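Local structure of Bd3459 (Bdellovibrio bacteriovorus, 5CEC) at residues M384-D389 against G396-Q401; T354-G359 against K365-S370; E267-Y272 against S282-H287. The protein is a predatory endopeptidase of the S13 family, probably with D-Ala-D-Ala carboxypeptidase-type activity on peptidoglycan, and is bound by the immunity protein Bd3460. The protein carries 1 engineered substitution. All coordinates share one frame; numbering follows the deposited sequence. Where two conformers were deposited one is given.

Contact 1. Residues M384-D389 against G396-Q401; sequences MHTDYD and GVASQQ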
loop_
_atom_site.group_PDB
_atom_site.type_symbol
_atom_site.label_atom_id
_atom_site.label_comp_id
_atom_site.label_asym_id
_atom_site.label_seq_id
_atom_site.Cartn_x
_atom_site.Cartn_y
_atom_site.Cartn_z
ATOM N N MET A 384 1.792 13.235 10.800
ATOM C CA MET A 384 0.677 13.585 11.701
ATOM C C MET A 384 0.690 12.676 12.891
ATOM O O MET A 384 1.073 11.518 12.805
ATOM C CB MET A 384 -0.679 13.442 11.036
ATOM C CG MET A 384 -0.884 14.229 9.762
ATOM S SD MET A 384 -0.929 16.017 9.991
ATOM C CE MET A 384 -2.382 16.209 10.992
ATOM N N HIS A 385 0.202 13.243 13.982
ATOM C CA HIS A 385 -0.153 12.516 15.172
ATOM C C HIS A 385 -1.632 12.097 15.140
ATOM O O HIS A 385 -2.488 12.874 14.757
ATOM C CB HIS A 385 0.078 13.408 16.395
ATOM C CG HIS A 385 -0.499 12.823 17.609
ATOM N ND1 HIS A 385 0.132 11.818 18.298
ATOM C CD2 HIS A 385 -1.734 12.957 18.156
ATOM C CE1 HIS A 385 -0.689 11.376 19.248
ATOM N NE2 HIS A 385 -1.817 12.052 19.170
ATOM N N THR A 386 -1.893 10.849 15.539
ATOM C CA THR A 386 -3.235 10.312 15.745
ATOM C C THR A 386 -3.290 9.581 17.061
ATOM O O THR A 386 -2.240 9.259 17.640
ATOM C CB THR A 386 -3.647 9.340 14.612
ATOM O OG1 THR A 386 -2.692 8.292 14.454
ATOM C CG2 THR A 386 -3.720 10.054 13.262
ATOM N N ASP A 387 -4.507 9.268 17.511
ATOM C CA ASP A 387 -4.704 8.347 18.656
ATOM C C ASP A 387 -5.760 7.316 18.236
ATOM O O ASP A 387 -6.902 7.291 18.711
ATOM C CB ASP A 387 -5.111 9.077 19.940
ATOM C CG ASP A 387 -4.094 10.139 20.385
ATOM O OD1 ASP A 387 -3.073 9.793 21.011
ATOM O OD2 ASP A 387 -4.340 11.351 20.132
ATOM N N TYR A 388 -5.349 6.471 17.291
ATOM C CA TYR A 388 -6.252 5.513 16.684
ATOM C C TYR A 388 -6.847 4.539 17.720
ATOM O O TYR A 388 -8.029 4.155 17.593
ATOM C CB TYR A 388 -5.494 4.864 15.532
ATOM C CG TYR A 388 -6.000 3.599 14.970
ATOM C CD1 TYR A 388 -5.705 2.369 15.578
ATOM C CD2 TYR A 388 -6.690 3.594 13.777
ATOM C CE1 TYR A 388 -6.111 1.172 15.004
ATOM C CE2 TYR A 388 -7.083 2.407 13.188
ATOM C CZ TYR A 388 -6.802 1.201 13.809
ATOM O OH TYR A 388 -7.247 0.033 13.216
ATOM N N ASP A 389 -6.079 4.230 18.770
ATOM C CA ASP A 389 -6.623 3.364 19.822
ATOM C C ASP A 389 -7.774 4.018 20.630
ATOM O O ASP A 389 -8.685 3.292 21.073
ATOM C CB ASP A 389 -5.513 2.759 20.684
ATOM C CG ASP A 389 -4.727 1.675 19.932
ATOM O OD1 ASP A 389 -5.145 1.284 18.817
ATOM O OD2 ASP A 389 -3.685 1.222 20.441
ATOM N N GLY A 396 -8.825 8.519 9.144
ATOM C CA GLY A 396 -9.492 9.204 8.061
ATOM C C GLY A 396 -9.452 10.712 8.186
ATOM O O GLY A 396 -9.288 11.427 7.216
ATOM N N VAL A 397 -9.546 11.219 9.411
ATOM C CA VAL A 397 -9.442 12.646 9.640
ATOM C C VAL A 397 -8.044 13.132 9.244
ATOM O O VAL A 397 -7.872 14.105 8.494
ATOM C CB VAL A 397 -9.723 13.004 11.125
ATOM C CG1 VAL A 397 -9.406 14.455 11.422
ATOM C CG2 VAL A 397 -11.197 12.714 11.453
ATOM N N ALA A 398 -7.024 12.457 9.754
ATOM C CA ALA A 398 -5.633 12.846 9.423
ATOM C C ALA A 398 -5.359 12.738 7.937
ATOM O O ALA A 398 -4.638 13.571 7.389
ATOM C CB ALA A 398 -4.666 11.985 10.215
ATOM N N SER A 399 -5.898 11.707 7.302
ATOM C CA SER A 399 -5.610 11.505 5.894
ATOM C C SER A 399 -6.033 12.730 5.071
ATOM O O SER A 399 -5.267 13.191 4.217
ATOM C CB SER A 399 -6.355 10.290 5.362
ATOM O OG SER A 399 -5.994 10.078 4.009
ATOM N N GLN A 400 -7.245 13.221 5.274
ATOM C CA GLN A 400 -7.685 14.361 4.489
ATOM C C GLN A 400 -6.924 15.627 4.877
ATOM O O GLN A 400 -6.630 16.460 4.007
ATOM C CB GLN A 400 -9.188 14.571 4.525
ATOM C CG GLN A 400 -9.688 15.578 3.462
ATOM C CD GLN A 400 -9.441 15.114 2.054
ATOM O OE1 GLN A 400 -9.865 14.040 1.654
ATOM N NE2 GLN A 400 -8.797 15.959 1.249
ATOM N N GLN A 401 -6.560 15.782 6.141
ATOM C CA GLN A 401 -5.714 16.916 6.516
ATOM C C GLN A 401 -4.373 16.883 5.796
ATOM O O GLN A 401 -3.904 17.929 5.333
ATOM C CB GLN A 401 -5.523 17.004 8.024
ATOM C CG GLN A 401 -6.752 17.463 8.778
ATOM C CD GLN A 401 -6.504 17.629 10.260
ATOM O OE1 GLN A 401 -5.367 17.778 10.706
ATOM N NE2 GLN A 401 -7.578 17.669 11.030
#
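Met384 and Thr386 face one side of helix 394-411 and meet Ala398 and Gln401, in a contact that buries 163 Å² in all. It joins the end of strand 376-385, with the loop after it, to the helix that follows in the chain. The apolar part centres on Ala398. Its CB lies 3.7 Å from Thr386 CG2 and 4.3 Å from Met384 CB, so one methyl meets the end of the Thr386 methyl branch and, more loosely, the base of Met384. Thr386 (chi1 55°) sets its hydroxyl between the backbone N and the carbonyl carbon, which sends CG2 out beside the N and onto the helix; OG1 is hydrogen-bonded to Asn362 O, fixing that rotation.

The second kind of contact is a methyl against an amide. Met384 bends at both chi2 and chi3, and this folded chain carries CE to within 3.4 Å of Gln401 OE1. The glutamine runs extended beyond CG, and the two chains cross at about a right angle.

One side-chain hydrogen bond lies within 384-389. His385 NE2 donates to Asp387 OD2 at 2.8 Å with an N-H...O angle of 154°; OD2 is met from above the carboxylate plane, 47° out of it. The His385 ring stacks on Tyr40.

Tyr388 and Val397 pack on the Bd3460 chain, and Gln400 OE1 accepts a hydrogen bond from Asn141 of that chain, so this helix and loop form part of the interface. With no hydrogen bond crossing it and the CA atoms of Met384 and Ala398 6.7 Å apart, the contact is apolar and van der Waals in nature, while the Asp387 carboxylate is held by His385, Lys363 and Met38 N, apart from the helix.

Contact 2. Residues T354-G359 against K365-S370; sequences TTAKTG and KTLMGS. With SO4 (sulfate ion), chain C.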
loop_
_atom_site.group_PDB
_atom_site.type_symbol
_atom_site.label_atom_id
_atom_site.label_comp_id
_atom_site.label_asym_id
_atom_site.label_seq_id
_atom_site.Cartn_x
_atom_site.Cartn_y
_atom_site.Cartn_z
ATOM N N THR A 354 1.631 13.653 -8.235
ATOM C CA THR A 354 2.206 13.349 -6.929
ATOM C C THR A 354 2.600 11.882 -6.877
ATOM O O THR A 354 1.804 11.012 -7.211
ATOM C CB THR A 354 1.198 13.702 -5.848
ATOM O OG1 THR A 354 0.930 15.098 -5.944
ATOM C CG2 THR A 354 1.719 13.401 -4.458
ATOM N N THR A 355 3.838 11.643 -6.450
ATOM C CA THR A 355 4.390 10.297 -6.278
ATOM C C THR A 355 4.588 10.159 -4.792
ATOM O O THR A 355 5.345 10.950 -4.220
ATOM C CB THR A 355 5.710 10.122 -7.039
ATOM O OG1 THR A 355 5.523 10.515 -8.414
ATOM C CG2 THR A 355 6.206 8.731 -7.001
ATOM N N ALA A 356 3.961 9.199 -4.138
ATOM C CA ALA A 356 3.930 9.237 -2.664
ATOM C C ALA A 356 3.714 7.865 -2.042
ATOM O O ALA A 356 3.126 6.963 -2.665
ATOM C CB ALA A 356 2.871 10.193 -2.161
ATOM N N LYS A 357 4.167 7.752 -0.796
ATOM C CA LYS A 357 3.996 6.591 0.040
ATOM C C LYS A 357 3.242 7.030 1.292
ATOM O O LYS A 357 3.573 8.005 1.921
ATOM C CB LYS A 357 5.364 6.014 0.451
ATOM C CG LYS A 357 5.282 4.771 1.361
ATOM C CD LYS A 357 4.871 3.520 0.585
ATOM C CE LYS A 357 4.377 2.419 1.514
ATOM N NZ LYS A 357 2.996 2.692 2.027
ATOM N N THR A 358 2.223 6.258 1.650
ATOM C CA THR A 358 1.403 6.429 2.836
ATOM C C THR A 358 1.940 5.668 4.048
ATOM O O THR A 358 2.708 4.709 3.923
ATOM C CB THR A 358 0.002 5.910 2.519
ATOM O OG1 THR A 358 0.110 4.595 1.995
ATOM C CG2 THR A 358 -0.730 6.790 1.510
ATOM N N GLY A 359 1.435 6.040 5.218
ATOM C CA GLY A 359 1.645 5.253 6.425
ATOM C C GLY A 359 0.570 5.485 7.448
ATOM O O GLY A 359 -0.006 6.563 7.506
ATOM N N LYS A 365 -0.237 9.132 11.199
ATOM C CA LYS A 365 -0.655 9.036 9.801
ATOM C C LYS A 365 0.377 9.848 9.036
ATOM O O LYS A 365 0.677 10.995 9.426
ATOM C CB LYS A 365 -2.065 9.598 9.580
ATOM C CG LYS A 365 -2.668 9.209 8.241
ATOM C CD LYS A 365 -3.262 7.791 8.300
ATOM C CE LYS A 365 -3.821 7.334 6.954
ATOM N NZ LYS A 365 -2.675 7.039 6.050
ATOM N N THR A 366 0.960 9.255 7.996
ATOM C CA THR A 366 2.093 9.896 7.356
ATOM C C THR A 366 1.985 9.804 5.833
ATOM O O THR A 366 1.296 8.956 5.265
ATOM C CB THR A 366 3.386 9.234 7.852
ATOM O OG1 THR A 366 3.389 7.859 7.483
ATOM C CG2 THR A 366 3.560 9.375 9.345
ATOM N N LEU A 367 2.749 10.668 5.169
ATOM C CA LEU A 367 2.864 10.698 3.697
ATOM C C LEU A 367 4.187 11.325 3.337
ATOM O O LEU A 367 4.547 12.349 3.934
ATOM C CB LEU A 367 1.720 11.503 3.069
ATOM C CG LEU A 367 1.488 11.327 1.590
ATOM C CD1 LEU A 367 0.889 9.969 1.277
ATOM C CD2 LEU A 367 0.619 12.423 1.056
ATOM N N MET A 368 4.874 10.787 2.341
ATOM C CA MET A 368 6.064 11.449 1.822
ATOM C C MET A 368 6.171 11.167 0.333
ATOM O O MET A 368 5.709 10.126 -0.158
ATOM C CB MET A 368 7.324 11.028 2.569
ATOM C CG MET A 368 7.808 9.624 2.289
ATOM S SD MET A 368 9.197 9.061 3.307
ATOM C CE MET A 368 10.542 9.789 2.430
ATOM N N GLY A 369 6.896 12.026 -0.373
ATOM C CA GLY A 369 7.060 11.834 -1.808
ATOM C C GLY A 369 7.463 13.111 -2.489
ATOM O O GLY A 369 8.141 13.992 -1.909
ATOM N N SER A 370 7.066 13.192 -3.749
ATOM C CA SER A 370 7.300 14.360 -4.556
ATOM C C SER A 370 6.009 14.848 -5.178
ATOM O O SER A 370 5.098 14.066 -5.520
ATOM C CB SER A 370 8.311 14.049 -5.663
ATOM O OG SER A 370 7.759 13.174 -6.630
HETATM S S SO4 C . -0.454 2.043 4.626
HETATM O O1 SO4 C . -1.643 1.262 4.173
HETATM O O2 SO4 C . -0.812 3.152 5.524
HETATM O O3 SO4 C . 0.549 1.046 5.243
HETATM O O4 SO4 C . 0.262 2.564 3.452
HETATM O O HOH W 1 5.652 13.365 -8.636
#
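The antiparallel hairpin of strands 354-361 and 364-373 includes Lys357-Thr358-Gly359, consistent with the KTG motif of penicillin-binding enzymes. Three hydrogen-bonded pairs (Thr355 with Ser370, Lys357 with Met368, Gly359 with Thr366) supply two backbone bonds each. Lys357 N to Met368 O is nearly straight (2.9 Å, 165°), whereas Gly359 N to Thr366 O bends to 136°, its donor above the carbonyl plane. Gly359 O is gripped twice: Thr366 N and Lys365 NZ, the latter at 3.1 Å, reach it from opposite faces of its plane, and Lys365 NZ also bonds Ser360 OG.

Thr358 (chi1 52°) turns CG2 to within 3.6 Å of Leu367 CD1; its OG1, hydrogen-bonded to Thr342 OG1, lies 2.5 Å from sulfate O4, too short to be taken at face value. Lys357 bends at chi2 and chi4, bringing NZ onto Thr358 O at 2.8 Å and to 3.1 Å from sulfate O4. A water accepts from both Thr355 OG1 and Ser370 OG, bridging the far end. The sulfate, probably from the crystallisation liquor, also bonds Ser70, Ser251 and Ser360, consistent with an anion pocket in the active site.

Strand 376-385 flanks 364-373, and strand 333-334 pairs with 354-361 on the other side. Leu367 and Lys365 pack on helix 394-411, whereas Lys357 and Met368 touch helix 72-84 on the other face.

Contact 3. Residues E267-Y272 against S282-H287; sequences EAFNAY and SDIEFH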
loop_
_atom_site.group_PDB
_atom_site.type_symbol
_atom_site.label_atom_id
_atom_site.label_comp_id
_atom_site.label_asym_id
_atom_site.label_seq_id
_atom_site.Cartn_x
_atom_site.Cartn_y
_atom_site.Cartn_z
ATOM N N GLU A 267 21.500 -3.904 12.572
ATOM C CA GLU A 267 22.908 -3.520 12.694
ATOM C C GLU A 267 23.440 -3.000 11.374
ATOM O O GLU A 267 24.167 -2.011 11.348
ATOM C CB GLU A 267 23.747 -4.690 13.197
ATOM C CG GLU A 267 23.458 -5.026 14.650
ATOM C CD GLU A 267 24.409 -6.064 15.235
ATOM O OE1 GLU A 267 25.377 -6.489 14.560
ATOM O OE2 GLU A 267 24.193 -6.449 16.404
ATOM N N ALA A 268 23.084 -3.651 10.274
ATOM C CA ALA A 268 23.559 -3.231 8.957
ATOM C C ALA A 268 22.914 -1.919 8.506
ATOM O O ALA A 268 23.571 -1.056 7.916
ATOM C CB ALA A 268 23.318 -4.323 7.931
ATOM N N PHE A 269 21.632 -1.761 8.793
ATOM C CA PHE A 269 20.952 -0.525 8.468
ATOM C C PHE A 269 21.578 0.676 9.191
ATOM O O PHE A 269 21.814 1.754 8.595
ATOM C CB PHE A 269 19.465 -0.578 8.836
ATOM C CG PHE A 269 18.776 0.711 8.587
ATOM C CD1 PHE A 269 18.504 1.113 7.281
ATOM C CD2 PHE A 269 18.529 1.590 9.635
ATOM C CE1 PHE A 269 17.920 2.348 7.027
ATOM C CE2 PHE A 269 17.946 2.813 9.393
ATOM C CZ PHE A 269 17.655 3.207 8.092
ATOM N N ASN A 270 21.819 0.514 10.486
ATOM C CA ASN A 270 22.446 1.604 11.243
ATOM C C ASN A 270 23.776 2.015 10.634
ATOM O O ASN A 270 24.071 3.219 10.524
ATOM C CB ASN A 270 22.621 1.230 12.714
ATOM C CG ASN A 270 21.308 1.171 13.454
ATOM O OD1 ASN A 270 20.290 1.654 12.976
ATOM N ND2 ASN A 270 21.325 0.560 14.627
ATOM N N ALA A 271 24.586 1.044 10.229
ATOM C CA ALA A 271 25.883 1.369 9.593
ATOM C C ALA A 271 25.690 2.066 8.236
ATOM O O ALA A 271 26.383 3.029 7.917
ATOM C CB ALA A 271 26.722 0.103 9.437
ATOM N N TYR A 272 24.741 1.553 7.454
ATOM C CA TYR A 272 24.451 2.142 6.153
ATOM C C TYR A 272 24.050 3.609 6.269
ATOM O O TYR A 272 24.585 4.469 5.573
ATOM C CB TYR A 272 23.331 1.375 5.417
ATOM C CG TYR A 272 22.754 2.138 4.245
ATOM C CD1 TYR A 272 23.434 2.240 3.040
ATOM C CD2 TYR A 272 21.521 2.797 4.333
ATOM C CE1 TYR A 272 22.924 2.991 1.982
ATOM C CE2 TYR A 272 21.024 3.542 3.278
ATOM C CZ TYR A 272 21.714 3.639 2.102
ATOM O OH TYR A 272 21.187 4.363 1.069
ATOM N N SER A 282 19.631 9.496 16.995
ATOM C CA SER A 282 18.875 10.716 17.233
ATOM C C SER A 282 18.148 11.234 15.968
ATOM O O SER A 282 17.183 11.962 16.087
ATOM C CB SER A 282 19.816 11.779 17.850
ATOM O OG SER A 282 20.591 12.445 16.854
ATOM N N ASP A 283 18.628 10.868 14.780
ATOM C CA ASP A 283 18.018 11.233 13.495
ATOM C C ASP A 283 17.032 10.172 12.989
ATOM O O ASP A 283 16.019 10.506 12.397
ATOM C CB ASP A 283 19.090 11.403 12.426
ATOM C CG ASP A 283 20.143 12.426 12.804
ATOM O OD1 ASP A 283 19.733 13.557 13.103
ATOM O OD2 ASP A 283 21.359 12.100 12.821
ATOM N N ILE A 284 17.376 8.905 13.199
ATOM C CA ILE A 284 16.609 7.790 12.657
ATOM C C ILE A 284 16.888 6.521 13.444
ATOM O O ILE A 284 18.035 6.209 13.721
ATOM C CB ILE A 284 16.932 7.592 11.145
ATOM C CG1 ILE A 284 16.093 6.462 10.534
ATOM C CG2 ILE A 284 18.422 7.364 10.891
ATOM C CD1 ILE A 284 16.027 6.500 9.017
ATOM N N GLU A 285 15.831 5.805 13.828
ATOM C CA GLU A 285 15.986 4.591 14.603
ATOM C C GLU A 285 15.003 3.583 14.059
ATOM O O GLU A 285 13.792 3.731 14.212
ATOM C CB GLU A 285 15.759 4.855 16.073
ATOM C CG GLU A 285 15.973 3.641 16.945
ATOM C CD GLU A 285 15.651 3.892 18.399
ATOM O OE1 GLU A 285 15.895 5.013 18.903
ATOM O OE2 GLU A 285 15.171 2.946 19.048
ATOM N N PHE A 286 15.546 2.575 13.399
ATOM C CA PHE A 286 14.765 1.524 12.797
ATOM C C PHE A 286 14.922 0.198 13.545
ATOM O O PHE A 286 15.967 -0.098 14.142
ATOM C CB PHE A 286 15.202 1.304 11.337
ATOM C CG PHE A 286 14.432 2.120 10.325
ATOM C CD1 PHE A 286 14.080 3.450 10.566
ATOM C CD2 PHE A 286 14.070 1.553 9.111
ATOM C CE1 PHE A 286 13.372 4.172 9.610
ATOM C CE2 PHE A 286 13.378 2.289 8.157
ATOM C CZ PHE A 286 13.029 3.586 8.399
ATOM N N HIS A 287 13.869 -0.601 13.482
ATOM C CA HIS A 287 13.901 -1.961 13.954
ATOM C C HIS A 287 13.401 -2.960 12.924
ATOM O O HIS A 287 13.562 -4.162 13.145
ATOM C CB HIS A 287 13.065 -2.088 15.236
ATOM C CG HIS A 287 13.402 -1.063 16.263
ATOM N ND1 HIS A 287 14.449 -1.234 17.135
ATOM C CD2 HIS A 287 12.900 0.171 16.509
ATOM C CE1 HIS A 287 14.568 -0.165 17.895
ATOM N NE2 HIS A 287 13.631 0.698 17.545
HETATM O O HOH W 2 20.176 4.594 12.746
HETATM O O HOH W 3 18.199 1.360 15.055
#
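The rings of Phe269 and Phe286 form an offset stack, with centroids 4.7 Å apart and planes inclined by only 19°. Phe286 CD2 lies over one face of the Phe269 ring, towards its rim; reciprocally, Phe269 CZ lies over one face of the Phe286 ring, again towards the rim. The overlap is therefore partial, and it is extended on the backbone side by Phe286 CB, 3.7 Å from Phe269 CE2. At the edge of the Phe269 ring, in its plane, sits Ile284 CD1, which meets CZ at 3.8 Å; these two side chains cross at about a right angle. With chi1 of Phe269 at 176°, CG points directly away from the backbone N, which carries the ring out from the helix.

No direct hydrogen bond joins the segments, but water does. One water donates to Asn270 OD1 at 3.0 Å and to Phe286 O at 2.8 Å, tying the Asn270 side-chain amide to the backbone at Phe286. A second water lies 2.9 Å from Ile284 O and is also in contact with the same Asn270 oxygen.

The aromatic cluster continues into helix 72-84: Trp79 meets Phe269 edge-to-face, and Val75 touches both phenylalanines. Helix 265-277 thus packs against helix 72-84 and against strand 284-285, which pairs with 304-306 at the edge of the three-stranded antiparallel sheet.

Contacts 1 and 2 adjoin in one sheet, their centres 14 Å apart: Met384 N lies 2.9 Å from Lys365 O, a probable hydrogen bond between neighbouring strands, and Ala398 CB packs 3.6 Å from Lys365 CB. Lys365 is thus shared, with its aliphatic part against helix 394-411 and its ammonium end near the sulfate pocket of contact 2. Contact 3 stands apart, with nearest atoms about 8 Å from contact 2 and about 15 Å from contact 1. Helix 72-84 nevertheless relates it to contact 2, since residues of both pack on that helix, and Phe286 lies near, without touching, the putative SxxK-type residues around the sulfate.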